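Local coordinates for hypothetical protein Atu2299 (Agrobacterium tumefaciens, PDB 2HLY), which is of unknown function but belongs to a family (DUF2026) grouped with the papain-like cysteine peptidases of clan CA, at residues I16-L24 with Y37-I45; E93-P104 with A117-S125. All coordinates share one frame; numbering follows the deposited sequence. Where two conformers were deposited one is given.

How the contacts relate
Along the chain the two contacts come in series: contact 1 pairs helix 10-24 with helix 31-50, and only after it closes does contact 2 join strand 97-100 to strand 120-123, the latter an outermost strand of the four-stranded antiparallel sheet. Their centres lie about 13 Å apart, and they touch directly. The turn that follows strand 97-100 packs against the helix pair: Phe101 O lies 3.2 Å from Tyr17 CD1, Met102 CG meets the Phe38 ring, and Phe101 CE2 reaches Gly42 CA. The turn Asp100-Ala103 thus joins the helix pair to the sheet by van der Waals packing, an arrangement consistent with the helix-plus-sheet build of clan CA.

Contact 1. Residues I16-L24 with Y37-I45; sequences IYRVINSLL and YFSTFGAFI
Ile20 and Phe38 stand at the middle of this helix pair, where Ile20 CG2 lies 3.6 Å from Phe38 CD1. The aliphatic contacts run on from there. With CG1 beside its own backbone N (chi1 -58°), Ile20 sends CD1 over the other helix, 3.6 Å from Gly42 N and also against Phe41 CB. One turn back along helix 10-24, Ile16 meets Ile45, which lies farther along helix 31-50; the two side chains pass one another head to tail, Ile16 CD1 meeting Ile45 CG2 at 3.8 Å.

Two contacts involve rings. The Tyr17 and Phe38 rings are nearly parallel, their planes 7° apart, but displaced until little overlap is left, with centroids 5.5 Å apart and Tyr17 CD1 3.4 Å from Phe38 CE1. Leu24 makes a CH-pi contact instead: its CD1 sits over one face of the Tyr37 ring, 3.7 Å from the centroid.

Polar groups stay to the side. The amide of Asn21 lies alongside the Phe38 ring, while its ND2 bonds to Thr199 OG1. The segments' axes, 10.1 Å apart at closest, run at 128° to each other, making this a buried, largely apolar helix-helix packing between successive helices of the DUF2026 fold.

Contact 2. Residues E93-P104 with A117-S125; sequences EADGWAIDFMAP and AKMFQRPLS
Leu124 closes one end of this strand pairing, its side chain lying across Glu93 at about a right angle. Gly96 O, in the type I' turn Ala94-Trp97, accepts from Leu124 N at 2.8 Å, and this bond draws Leu124 CB to 3.1 Å from Gly96 O, with CG also against that carbonyl. At the fork, CD1 approaches Glu93 OE1 at 3.6 Å, while CD2 meets Ala98 CB and Glu93 OE2. These are van der Waals contacts, for OE1 forms a salt bridge with Lys57 NZ and OE2 a hydrogen bond with Trp91 NE1. CG beside the backbone N (chi1 -83°) sets the branches between the Glu93 side chain and Ala98.

From there the strands run antiparallel. Ala98 and Arg122 form a hydrogen-bonded pair, with Ala98 N to Arg122 O at 2.7 Å and Arg122 N to Ala98 O at 2.9 Å. Beside them Trp97 lies along Pro123, Trp97 CZ3 being 3.7 Å from Pro123 CD. Gln121 OE1 lies over the rim of one indole face, while its NE2 donates to Ile8 O. Farther on, Ala103 CB packs on Phe120 CB, and a water bridges Ala103 O to Lys118 N.

In the fold, strand 97-100 lies between strands 89-94 and 120-123. Ile99 touches Leu46 of helix 31-50, Ala103 meets Tyr13 of helix 10-24, and on the face bearing Ala98 and Phe120 strand 140-144 packs through Phe140 and Tyr142.

Contact 1. Residues I16-L24 with Y37-I45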
loop_
_atom_site.group_PDB
_atom_site.type_symbol
_atom_site.label_atom_id
_atom_site.label_comp_id
_atom_site.label_asym_id
_atom_site.label_seq_id
_atom_site.Cartn_x
_atom_site.Cartn_y
_atom_site.Cartn_z
ATOM N N ILE A 16 -3.965 -4.784 7.771
ATOM C CA ILE A 16 -2.680 -4.791 7.050
ATOM C C ILE A 16 -2.121 -3.373 6.949
ATOM O O ILE A 16 -0.955 -3.119 7.271
ATOM C CB ILE A 16 -2.804 -5.454 5.652
ATOM C CG1 ILE A 16 -3.115 -6.947 5.821
ATOM C CG2 ILE A 16 -1.518 -5.251 4.837
ATOM C CD1 ILE A 16 -3.543 -7.666 4.524
ATOM N N TYR A 17 -2.970 -2.438 6.535
ATOM C CA TYR A 17 -2.565 -1.041 6.502
ATOM C C TYR A 17 -2.051 -0.615 7.882
ATOM O O TYR A 17 -0.974 -0.021 7.990
ATOM C CB TYR A 17 -3.698 -0.104 6.025
ATOM C CG TYR A 17 -3.404 1.340 6.394
ATOM C CD1 TYR A 17 -2.565 2.129 5.592
ATOM C CD2 TYR A 17 -3.900 1.894 7.578
ATOM C CE1 TYR A 17 -2.252 3.436 5.955
ATOM C CE2 TYR A 17 -3.600 3.212 7.945
ATOM C CZ TYR A 17 -2.774 3.967 7.137
ATOM O OH TYR A 17 -2.446 5.273 7.494
ATOM N N ARG A 18 -2.817 -0.924 8.931
ATOM C CA ARG A 18 -2.439 -0.480 10.283
ATOM C C ARG A 18 -1.076 -1.037 10.707
ATOM O O ARG A 18 -0.246 -0.290 11.233
ATOM C CB ARG A 18 -3.522 -0.838 11.292
ATOM C CG ARG A 18 -3.382 -0.061 12.600
ATOM C CD ARG A 18 -4.460 -0.469 13.604
ATOM N NE ARG A 18 -5.832 -0.234 13.130
ATOM C CZ ARG A 18 -6.473 0.934 13.186
ATOM N NH1 ARG A 18 -5.875 2.013 13.689
ATOM N NH2 ARG A 18 -7.725 1.026 12.731
ATOM N N VAL A 19 -0.841 -2.321 10.438
ATOM C CA VAL A 19 0.429 -2.964 10.781
ATOM C C VAL A 19 1.596 -2.268 10.086
ATOM O O VAL A 19 2.586 -1.900 10.718
ATOM C CB VAL A 19 0.403 -4.469 10.457
ATOM C CG1 VAL A 19 1.822 -5.066 10.476
ATOM C CG2 VAL A 19 -0.516 -5.179 11.446
ATOM N N ILE A 20 1.477 -2.089 8.772
ATOM C CA ILE A 20 2.576 -1.519 8.002
ATOM C C ILE A 20 2.803 -0.067 8.418
ATOM O O ILE A 20 3.951 0.374 8.607
ATOM C CB ILE A 20 2.313 -1.622 6.484
ATOM C CG1 ILE A 20 2.106 -3.086 6.084
ATOM C CG2 ILE A 20 3.453 -0.936 5.706
ATOM C CD1 ILE A 20 1.596 -3.288 4.660
ATOM N N ASN A 21 1.708 0.677 8.582
ATOM C CA ASN A 21 1.813 2.074 8.998
ATOM C C ASN A 21 2.521 2.197 10.339
ATOM O O ASN A 21 3.344 3.093 10.555
ATOM C CB ASN A 21 0.432 2.694 9.117
ATOM C CG ASN A 21 0.491 4.187 9.273
ATOM O OD1 ASN A 21 1.134 4.878 8.469
ATOM N ND2 ASN A 21 -0.146 4.697 10.322
ATOM N N SER A 22 2.200 1.283 11.243
ATOM C CA SER A 22 2.767 1.309 12.591
ATOM C C SER A 22 4.281 1.084 12.570
ATOM O O SER A 22 5.021 1.701 13.347
ATOM C CB SER A 22 2.088 0.255 13.462
ATOM O OG SER A 22 0.690 0.502 13.551
ATOM N N LEU A 23 4.730 0.216 11.670
ATOM C CA LEU A 23 6.154 -0.085 11.526
ATOM C C LEU A 23 6.924 1.034 10.806
ATOM O O LEU A 23 8.130 1.234 11.045
ATOM C CB LEU A 23 6.323 -1.414 10.776
ATOM C CG LEU A 23 5.937 -2.654 11.582
ATOM C CD1 LEU A 23 5.803 -3.882 10.695
ATOM C CD2 LEU A 23 6.987 -2.897 12.681
ATOM N N LEU A 24 6.236 1.763 9.952
ATOM C CA LEU A 24 6.854 2.793 9.138
ATOM C C LEU A 24 6.918 4.139 9.764
ATOM O O LEU A 24 7.672 4.946 9.369
ATOM C CB LEU A 24 6.045 3.005 7.921
ATOM C CG LEU A 24 6.349 2.044 6.844
ATOM C CD1 LEU A 24 7.837 1.950 6.639
ATOM C CD2 LEU A 24 5.796 0.761 7.147
ATOM N N TYR A 37 6.998 0.397 0.685
ATOM C CA TYR A 37 6.782 -0.446 1.862
ATOM C C TYR A 37 5.377 -1.017 1.900
ATOM O O TYR A 37 5.196 -2.197 2.194
ATOM C CB TYR A 37 7.037 0.336 3.151
ATOM C CG TYR A 37 8.499 0.527 3.472
ATOM C CD1 TYR A 37 9.213 -0.465 4.140
ATOM C CD2 TYR A 37 9.165 1.698 3.124
ATOM C CE1 TYR A 37 10.556 -0.292 4.463
ATOM C CE2 TYR A 37 10.511 1.874 3.432
ATOM C CZ TYR A 37 11.195 0.873 4.101
ATOM O OH TYR A 37 12.539 1.031 4.425
ATOM N N PHE A 38 4.370 -0.186 1.652
ATOM C CA PHE A 38 3.004 -0.695 1.653
ATOM C C PHE A 38 2.835 -1.808 0.648
ATOM O O PHE A 38 2.203 -2.810 0.937
ATOM C CB PHE A 38 1.980 0.428 1.399
ATOM C CG PHE A 38 1.696 1.259 2.625
ATOM C CD1 PHE A 38 0.985 0.718 3.691
ATOM C CD2 PHE A 38 2.143 2.571 2.712
ATOM C CE1 PHE A 38 0.732 1.472 4.841
ATOM C CE2 PHE A 38 1.891 3.341 3.855
ATOM C CZ PHE A 38 1.188 2.784 4.920
ATOM N N SER A 39 3.452 -1.669 -0.518
ATOM C CA SER A 39 3.241 -2.656 -1.580
ATOM C C SER A 39 4.030 -3.938 -1.397
ATOM O O SER A 39 3.509 -5.038 -1.626
ATOM C CB SER A 39 3.529 -2.034 -2.933
ATOM O OG SER A 39 2.597 -0.997 -3.159
ATOM N N THR A 40 5.287 -3.814 -0.988
ATOM C CA THR A 40 6.090 -5.033 -0.732
ATOM C C THR A 40 5.673 -5.763 0.548
ATOM O O THR A 40 5.547 -7.002 0.545
ATOM C CB THR A 40 7.589 -4.767 -0.730
ATOM O OG1 THR A 40 7.898 -3.811 0.277
ATOM C CG2 THR A 40 8.053 -4.247 -2.100
ATOM N N PHE A 41 5.448 -5.018 1.643
ATOM C CA PHE A 41 4.995 -5.673 2.882
ATOM C C PHE A 41 3.580 -6.254 2.713
ATOM O O PHE A 41 3.278 -7.353 3.223
ATOM C CB PHE A 41 5.021 -4.706 4.070
ATOM C CG PHE A 41 6.406 -4.394 4.598
ATOM C CD1 PHE A 41 7.530 -4.396 3.772
ATOM C CD2 PHE A 41 6.569 -4.084 5.943
ATOM C CE1 PHE A 41 8.803 -4.092 4.289
ATOM C CE2 PHE A 41 7.822 -3.783 6.453
ATOM C CZ PHE A 41 8.939 -3.773 5.613
ATOM N N GLY A 42 2.701 -5.513 2.027
ATOM C CA GLY A 42 1.356 -6.023 1.719
ATOM C C GLY A 42 1.405 -7.311 0.909
ATOM O O GLY A 42 0.750 -8.304 1.248
ATOM N N ALA A 43 2.203 -7.303 -0.154
ATOM C CA ALA A 43 2.390 -8.493 -0.979
ATOM C C ALA A 43 2.909 -9.670 -0.153
ATOM O O ALA A 43 2.433 -10.798 -0.300
ATOM C CB ALA A 43 3.322 -8.190 -2.132
ATOM N N PHE A 44 3.858 -9.396 0.740
ATOM C CA PHE A 44 4.428 -10.460 1.574
ATOM C C PHE A 44 3.361 -11.060 2.484
ATOM O O PHE A 44 3.240 -12.285 2.616
ATOM C CB PHE A 44 5.593 -9.913 2.390
ATOM C CG PHE A 44 6.322 -10.963 3.192
ATOM C CD1 PHE A 44 6.846 -12.104 2.576
ATOM C CD2 PHE A 44 6.510 -10.789 4.563
ATOM C CE1 PHE A 44 7.526 -13.079 3.341
ATOM C CE2 PHE A 44 7.184 -11.753 5.319
ATOM C CZ PHE A 44 7.687 -12.885 4.709
ATOM N N ILE A 45 2.572 -10.192 3.107
ATOM C CA ILE A 45 1.504 -10.655 3.972
ATOM C C ILE A 45 0.485 -11.481 3.166
ATOM O O ILE A 45 0.027 -12.541 3.613
ATOM C CB ILE A 45 0.832 -9.465 4.689
ATOM C CG1 ILE A 45 1.811 -8.881 5.711
ATOM C CG2 ILE A 45 -0.512 -9.894 5.310
ATOM C CD1 ILE A 45 1.388 -7.500 6.316
#

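Contact 2. Residues E93-P104 with A117-S125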
loop_
_atom_site.group_PDB
_atom_site.type_symbol
_atom_site.label_atom_id
_atom_site.label_comp_id
_atom_site.label_asym_id
_atom_site.label_seq_id
_atom_site.Cartn_x
_atom_site.Cartn_y
_atom_site.Cartn_z
ATOM N N GLU A 93 -0.527 -6.363 -7.235
ATOM C CA GLU A 93 -1.407 -7.131 -8.103
ATOM C C GLU A 93 -1.420 -8.550 -7.558
ATOM O O GLU A 93 -0.372 -9.182 -7.441
ATOM C CB GLU A 93 -0.900 -7.073 -9.536
ATOM C CG GLU A 93 -0.940 -5.638 -10.051
ATOM C CD GLU A 93 -0.676 -5.505 -11.530
ATOM O OE1 GLU A 93 -0.478 -6.546 -12.208
ATOM O OE2 GLU A 93 -0.657 -4.342 -11.993
ATOM N N ALA A 94 -2.598 -9.028 -7.171
ATOM C CA ALA A 94 -2.681 -10.344 -6.536
ATOM C C ALA A 94 -3.947 -11.055 -6.942
ATOM O O ALA A 94 -5.035 -10.557 -6.681
ATOM C CB ALA A 94 -2.639 -10.198 -5.020
ATOM N N ASP A 95 -3.805 -12.222 -7.572
ATOM C CA ASP A 95 -4.968 -13.053 -7.904
ATOM C C ASP A 95 -5.972 -12.251 -8.741
ATOM O O ASP A 95 -7.195 -12.449 -8.625
ATOM C CB ASP A 95 -5.632 -13.540 -6.604
ATOM C CG ASP A 95 -6.020 -15.010 -6.640
ATOM O OD1 ASP A 95 -5.519 -15.749 -7.514
ATOM O OD2 ASP A 95 -6.820 -15.424 -5.771
ATOM N N GLY A 96 -5.446 -11.340 -9.563
ATOM C CA GLY A 96 -6.255 -10.484 -10.431
ATOM C C GLY A 96 -6.664 -9.155 -9.809
ATOM O O GLY A 96 -7.052 -8.230 -10.536
ATOM N N TRP A 97 -6.547 -9.042 -8.486
ATOM C CA TRP A 97 -6.945 -7.832 -7.763
ATOM C C TRP A 97 -5.848 -6.779 -7.772
ATOM O O TRP A 97 -4.668 -7.113 -7.623
ATOM C CB TRP A 97 -7.306 -8.151 -6.286
ATOM C CG TRP A 97 -8.539 -8.960 -6.182
ATOM C CD1 TRP A 97 -8.635 -10.331 -6.226
ATOM C CD2 TRP A 97 -9.878 -8.464 -6.119
ATOM N NE1 TRP A 97 -9.963 -10.710 -6.146
ATOM C CE2 TRP A 97 -10.744 -9.584 -6.096
ATOM C CE3 TRP A 97 -10.431 -7.185 -6.057
ATOM C CZ2 TRP A 97 -12.141 -9.451 -6.025
ATOM C CZ3 TRP A 97 -11.824 -7.059 -5.993
ATOM C CH2 TRP A 97 -12.654 -8.187 -5.972
ATOM N N ALA A 98 -6.255 -5.527 -7.947
ATOM C CA ALA A 98 -5.387 -4.368 -7.683
ATOM C C ALA A 98 -5.663 -3.950 -6.248
ATOM O O ALA A 98 -6.818 -3.647 -5.878
ATOM C CB ALA A 98 -5.732 -3.224 -8.621
ATOM N N ILE A 99 -4.610 -3.943 -5.433
ATOM C CA ILE A 99 -4.733 -3.533 -4.054
ATOM C C ILE A 99 -3.690 -2.460 -3.762
ATOM O O ILE A 99 -2.503 -2.642 -4.049
ATOM C CB ILE A 99 -4.562 -4.725 -3.086
ATOM C CG1 ILE A 99 -5.513 -5.861 -3.500
ATOM C CG2 ILE A 99 -4.894 -4.275 -1.666
ATOM C CD1 ILE A 99 -5.368 -7.150 -2.736
ATOM N N ASP A 100 -4.145 -1.341 -3.208
ATOM C CA ASP A 100 -3.207 -0.295 -2.812
ATOM C C ASP A 100 -3.345 -0.126 -1.308
ATOM O O ASP A 100 -4.253 0.561 -0.827
ATOM C CB ASP A 100 -3.488 1.015 -3.563
ATOM C CG ASP A 100 -2.371 2.017 -3.406
ATOM O OD1 ASP A 100 -1.672 1.969 -2.363
ATOM O OD2 ASP A 100 -2.177 2.836 -4.340
ATOM N N PHE A 101 -2.453 -0.770 -0.564
ATOM C CA PHE A 101 -2.534 -0.702 0.900
ATOM C C PHE A 101 -2.215 0.683 1.461
ATOM O O PHE A 101 -2.452 0.913 2.644
ATOM C CB PHE A 101 -1.613 -1.741 1.549
ATOM C CG PHE A 101 -2.066 -3.143 1.342
ATOM C CD1 PHE A 101 -3.143 -3.634 2.060
ATOM C CD2 PHE A 101 -1.392 -3.989 0.459
ATOM C CE1 PHE A 101 -3.574 -4.960 1.869
ATOM C CE2 PHE A 101 -1.819 -5.313 0.275
ATOM C CZ PHE A 101 -2.895 -5.797 0.998
ATOM N N MET A 102 -1.666 1.580 0.632
ATOM C CA MET A 102 -1.364 2.932 1.080
ATOM C C MET A 102 -2.606 3.821 1.078
ATOM O O MET A 102 -2.565 4.923 1.610
ATOM C CB MET A 102 -0.285 3.579 0.193
ATOM C CG MET A 102 0.268 4.870 0.773
ATOM S SD MET A 102 1.601 5.440 -0.279
ATOM C CE MET A 102 1.750 7.159 0.275
ATOM N N ALA A 103 -3.697 3.363 0.453
ATOM C CA ALA A 103 -4.819 4.266 0.198
ATOM C C ALA A 103 -5.319 5.034 1.437
ATOM O O ALA A 103 -5.661 6.227 1.321
ATOM C CB ALA A 103 -5.977 3.540 -0.528
ATOM N N PRO A 104 -5.398 4.375 2.618
ATOM C CA PRO A 104 -5.847 5.148 3.806
ATOM C C PRO A 104 -4.953 6.352 4.157
ATOM O O PRO A 104 -5.398 7.250 4.893
ATOM C CB PRO A 104 -5.857 4.095 4.934
ATOM C CG PRO A 104 -6.045 2.769 4.195
ATOM C CD PRO A 104 -5.195 2.949 2.949
ATOM N N ALA A 117 -9.921 8.728 3.873
ATOM C CA ALA A 117 -9.182 7.472 4.019
ATOM C C ALA A 117 -10.140 6.304 3.799
ATOM O O ALA A 117 -11.052 6.083 4.609
ATOM C CB ALA A 117 -8.549 7.398 5.405
ATOM N N LYS A 118 -9.958 5.564 2.702
ATOM C CA LYS A 118 -10.794 4.401 2.410
ATOM C C LYS A 118 -9.957 3.261 1.818
ATOM O O LYS A 118 -8.834 3.475 1.369
ATOM C CB LYS A 118 -11.937 4.739 1.433
ATOM C CG LYS A 118 -12.870 5.872 1.851
ATOM C CD LYS A 118 -14.008 6.007 0.849
ATOM C CE LYS A 118 -14.861 7.230 1.118
ATOM N NZ LYS A 118 -16.075 7.232 0.254
ATOM N N MET A 119 -10.518 2.055 1.818
ATOM C CA MET A 119 -9.853 0.923 1.182
ATOM C C MET A 119 -9.798 1.068 -0.341
ATOM O O MET A 119 -10.793 1.450 -0.949
ATOM C CB MET A 119 -10.604 -0.365 1.512
ATOM C CG MET A 119 -10.104 -1.559 0.725
ATOM S SD MET A 119 -10.778 -3.151 1.188
ATOM C CE MET A 119 -12.423 -3.047 0.498
ATOM N N PHE A 120 -8.655 0.706 -0.942
ATOM C CA PHE A 120 -8.612 0.472 -2.393
ATOM C C PHE A 120 -8.275 -0.990 -2.707
ATOM O O PHE A 120 -7.153 -1.443 -2.518
ATOM C CB PHE A 120 -7.631 1.389 -3.145
ATOM C CG PHE A 120 -7.777 1.250 -4.623
ATOM C CD1 PHE A 120 -8.724 2.015 -5.310
ATOM C CD2 PHE A 120 -7.049 0.275 -5.316
ATOM C CE1 PHE A 120 -8.918 1.845 -6.693
ATOM C CE2 PHE A 120 -7.256 0.077 -6.690
ATOM C CZ PHE A 120 -8.183 0.880 -7.372
ATOM N N GLN A 121 -9.283 -1.711 -3.195
ATOM C CA GLN A 121 -9.129 -3.112 -3.602
ATOM C C GLN A 121 -10.181 -3.326 -4.703
ATOM O O GLN A 121 -11.389 -3.337 -4.424
ATOM C CB GLN A 121 -9.394 -4.043 -2.412
ATOM C CG GLN A 121 -9.289 -5.531 -2.813
ATOM C CD GLN A 121 -9.630 -6.532 -1.722
ATOM O OE1 GLN A 121 -9.532 -7.733 -1.962
ATOM N NE2 GLN A 121 -10.018 -6.051 -0.533
ATOM N N ARG A 122 -9.708 -3.460 -5.943
ATOM C CA ARG A 122 -10.615 -3.546 -7.103
ATOM C C ARG A 122 -10.040 -4.519 -8.137
ATOM O O ARG A 122 -8.821 -4.690 -8.208
ATOM C CB ARG A 122 -10.813 -2.169 -7.750
ATOM C CG ARG A 122 -11.378 -1.068 -6.831
ATOM C CD ARG A 122 -11.957 0.112 -7.636
ATOM N NE ARG A 122 -13.075 -0.358 -8.448
ATOM C CZ ARG A 122 -13.324 -0.002 -9.714
ATOM N NH1 ARG A 122 -12.550 0.879 -10.362
ATOM N NH2 ARG A 122 -14.349 -0.547 -10.355
ATOM N N PRO A 123 -10.902 -5.136 -8.968
ATOM C CA PRO A 123 -10.357 -6.048 -9.976
ATOM C C PRO A 123 -9.480 -5.297 -10.984
ATOM O O PRO A 123 -9.843 -4.213 -11.429
ATOM C CB PRO A 123 -11.612 -6.609 -10.680
ATOM C CG PRO A 123 -12.747 -6.376 -9.701
ATOM C CD PRO A 123 -12.375 -5.066 -9.020
ATOM N N LEU A 124 -8.338 -5.875 -11.340
ATOM C CA LEU A 124 -7.507 -5.257 -12.382
ATOM C C LEU A 124 -8.280 -5.122 -13.693
ATOM O O LEU A 124 -8.066 -4.175 -14.471
ATOM C CB LEU A 124 -6.234 -6.077 -12.611
ATOM C CG LEU A 124 -5.085 -5.800 -11.651
ATOM C CD1 LEU A 124 -4.070 -6.929 -11.747
ATOM C CD2 LEU A 124 -4.440 -4.470 -11.986
ATOM N N SER A 125 -9.194 -6.069 -13.924
ATOM C CA SER A 125 -10.043 -6.064 -15.118
ATOM C C SER A 125 -10.944 -4.820 -15.210
ATOM O O SER A 125 -11.484 -4.516 -16.266
ATOM C CB SER A 125 -10.891 -7.337 -15.143
ATOM O OG SER A 125 -11.649 -7.456 -13.952
HETATM O O HOH W 1 -8.208 6.868 0.620
#